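Local atomic coordinates of endo-1,3-beta-glucanase, family GH16 (Zobellia galactanivorans, PDB entry 4BOW), a protein that probably hydrolyses internal beta-1,3 linkages of beta-glucans, as a family 16 glycoside hydrolase, this chain being its catalytic domain. Residues 111-116 with 145-150. The protein carries 1 engineered substitution. Sequence-based numbering, arbitrary orientation.
With GLC (alpha-D-glucopyranose), chain C; BGC (beta-D-glucopyranose), chain B.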
# COMPACT_ATOMS: atom_id res chain seq x y z
N TRP A 111 5.19 -9.56 -0.43
CA TRP A 111 4.57 -8.77 0.64
C TRP A 111 3.76 -7.63 -0.03
O TRP A 111 4.26 -6.49 -0.17
CB TRP A 111 5.67 -8.26 1.53
CG TRP A 111 5.25 -7.36 2.66
CD1 TRP A 111 4.00 -7.05 3.12
CD2 TRP A 111 6.19 -6.69 3.52
NE1 TRP A 111 4.07 -6.16 4.17
CE2 TRP A 111 5.40 -5.88 4.42
CE3 TRP A 111 7.58 -6.59 3.57
CZ2 TRP A 111 5.97 -5.13 5.41
CZ3 TRP A 111 8.14 -5.83 4.61
CH2 TRP A 111 7.38 -5.08 5.49
N PRO A 112 2.55 -7.94 -0.47
CA PRO A 112 1.69 -6.90 -1.08
C PRO A 112 1.10 -6.01 0.01
O PRO A 112 0.91 -6.47 1.18
CB PRO A 112 0.58 -7.74 -1.73
CG PRO A 112 0.39 -8.94 -0.78
CD PRO A 112 1.88 -9.27 -0.39
N ALA A 113 0.75 -4.77 -0.35
CA ALA A 113 0.05 -3.92 0.56
C ALA A 113 -0.78 -2.90 -0.16
O ALA A 113 -0.46 -2.43 -1.26
CB ALA A 113 1.09 -3.20 1.50
N ILE A 114 -1.88 -2.57 0.56
CA ILE A 114 -2.77 -1.48 0.22
C ILE A 114 -2.80 -0.65 1.51
O ILE A 114 -3.26 -1.15 2.54
CB ILE A 114 -4.23 -1.95 -0.08
CG1 ILE A 114 -4.20 -3.00 -1.23
CG2 ILE A 114 -5.14 -0.75 -0.39
CD1 ILE A 114 -5.56 -3.73 -1.37
N TRP A 115 -2.32 0.59 1.50
CA TRP A 115 -2.17 1.30 2.76
C TRP A 115 -2.18 2.80 2.51
O TRP A 115 -2.28 3.26 1.37
CB TRP A 115 -0.90 0.79 3.47
CG TRP A 115 0.41 0.87 2.73
CD1 TRP A 115 0.75 0.27 1.52
CD2 TRP A 115 1.58 1.54 3.19
NE1 TRP A 115 2.10 0.51 1.23
CE2 TRP A 115 2.60 1.30 2.21
CE3 TRP A 115 1.87 2.34 4.33
CZ2 TRP A 115 3.94 1.75 2.38
CZ3 TRP A 115 3.20 2.80 4.47
CH2 TRP A 115 4.22 2.52 3.52
N THR A 116 -2.08 3.55 3.59
CA THR A 116 -2.03 4.99 3.48
C THR A 116 -0.90 5.58 4.29
O THR A 116 -0.38 4.96 5.26
CB THR A 116 -3.32 5.66 4.04
OG1 THR A 116 -3.28 5.70 5.52
CG2 THR A 116 -4.61 4.98 3.55
N ILE A 145 -4.71 -1.07 5.00
CA ILE A 145 -6.00 -1.67 4.62
C ILE A 145 -5.78 -3.18 4.33
O ILE A 145 -6.60 -3.98 4.71
CB ILE A 145 -6.51 -0.91 3.38
CG1 ILE A 145 -6.71 0.55 3.72
CG2 ILE A 145 -7.83 -1.56 2.98
CD1 ILE A 145 -7.16 1.43 2.57
N LEU A 146 -4.64 -3.52 3.73
CA LEU A 146 -4.35 -4.90 3.45
C LEU A 146 -2.86 -5.07 3.51
O LEU A 146 -2.09 -4.31 2.84
CB LEU A 146 -4.87 -5.26 2.05
CG LEU A 146 -4.58 -6.66 1.49
CD1 LEU A 146 -3.28 -6.82 0.86
CD2 LEU A 146 -4.86 -7.81 2.51
N GLU A 147 -2.35 -6.07 4.19
CA GLU A 147 -1.02 -6.65 3.95
C GLU A 147 -1.16 -8.14 3.99
O GLU A 147 -2.04 -8.68 4.64
CB GLU A 147 0.07 -6.25 4.94
CG GLU A 147 0.20 -4.72 5.07
CD GLU A 147 1.21 -4.47 6.16
OE1 GLU A 147 2.46 -4.60 6.05
OE2 GLU A 147 0.85 -4.12 7.40
N GLN A 148 -0.29 -8.83 3.23
CA GLN A 148 -0.05 -10.28 3.50
C GLN A 148 1.41 -10.46 3.66
O GLN A 148 2.22 -9.85 2.95
CB GLN A 148 -0.56 -11.18 2.37
CG GLN A 148 -2.05 -11.42 2.32
CD GLN A 148 -2.35 -12.73 1.57
OE1 GLN A 148 -1.98 -12.89 0.39
NE2 GLN A 148 -3.12 -13.57 2.19
N ASN A 149 1.77 -11.31 4.63
CA ASN A 149 3.16 -11.70 4.73
C ASN A 149 3.52 -12.78 3.70
O ASN A 149 2.67 -13.23 2.95
CB ASN A 149 3.52 -12.12 6.17
CG ASN A 149 2.70 -13.27 6.69
OD1 ASN A 149 2.25 -13.21 7.90
ND2 ASN A 149 2.53 -14.26 5.94
N GLY A 150 4.79 -13.15 3.62
CA GLY A 150 5.28 -14.09 2.60
C GLY A 150 4.94 -15.54 2.89
O GLY A 150 4.97 -16.32 1.92
C1 GLC C . 3.16 -0.96 7.24
C2 GLC C . 4.61 -0.65 7.57
C3 GLC C . 5.41 -0.02 6.42
C4 GLC C . 5.22 -0.99 5.26
C5 GLC C . 3.78 -0.90 4.91
C6 GLC C . 3.36 -1.72 3.65
O1 GLC C . 2.47 0.27 7.09
O2 GLC C . 4.58 0.21 8.70
O3 GLC C . 6.83 0.12 6.75
O4 GLC C . 5.97 -0.46 4.18
O5 GLC C . 3.01 -1.50 5.97
O6 GLC C . 3.68 -3.15 3.85
C2 BGC B . 8.61 1.35 7.67
C3 BGC B . 9.03 2.73 8.05
C4 BGC B . 8.76 3.74 6.91
C5 BGC B . 7.24 3.72 6.60
C6 BGC B . 6.85 4.59 5.41
C1 BGC B . 7.17 1.44 7.24
O2 BGC B . 8.73 0.47 8.75
O3 BGC B . 10.50 2.70 8.16
O4 BGC B . 9.02 5.10 7.33
O5 BGC B . 6.98 2.36 6.17
O6 BGC B . 7.58 4.18 4.20
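Trp111 and Glu147 meet side by side, with indole and carboxylate nearly coplanar. Trp111 NE1 donates to Glu147 OE1 over 2.9 Å. The acceptor lies in the ring plane, and the bond reaches OE1 on its anti side, 18° out of the carboxylate plane. The same OE1 accepts a hydrogen bond from glucose O6, also at 2.9 Å. Two bonds thus grip OE1 and limit how far the carboxylate can turn. Asp144 and Asn44 are also hydrogen-bonded to this glucose. Glu147 is extended beyond CG (chi2 175°), which carries its carboxylate out to the sugar. Ala113, paired with Glu147 on the same face, brings CB to 3.5 Å from glucose C6. Trp115 places one ring face against the sugar, with glucose C6 3.4 Å from Trp115 CE2 and offset toward the rim. Asn227 OD1 accepts a hydrogen bond from Trp115 NE1. An alanine in place of Trp115 would probably leave this sugar without its aromatic platform and Asn227 without its indole partner.

The two segments run antiparallel in the bent beta-sandwich of family 16, on the wall of its substrate cleft. Two residues, Ile145 and Leu146, stand opposite the single Ile114, which makes a classic beta bulge. It falls within the family's bulged E-x-D-x-x-E motif, where Glu147 probably corresponds to the acid/base of relatives. Ser142 occupies the usual nucleophile position and is probably the engineered residue.

Between the strands, Ile114 N donates to Leu146 O at 2.9 Å, and Leu146 N returns a hydrogen bond to Ile114 O at 3.0 Å. Ile145 N adds a weak hydrogen bond to Ile114 O. On the face away from the sugar, Ile114 CD1 packs against Leu146 CB at 3.8 Å, and Tyr189 of strand 187-193 touches both residues. Strand 222-230 borders 111-116.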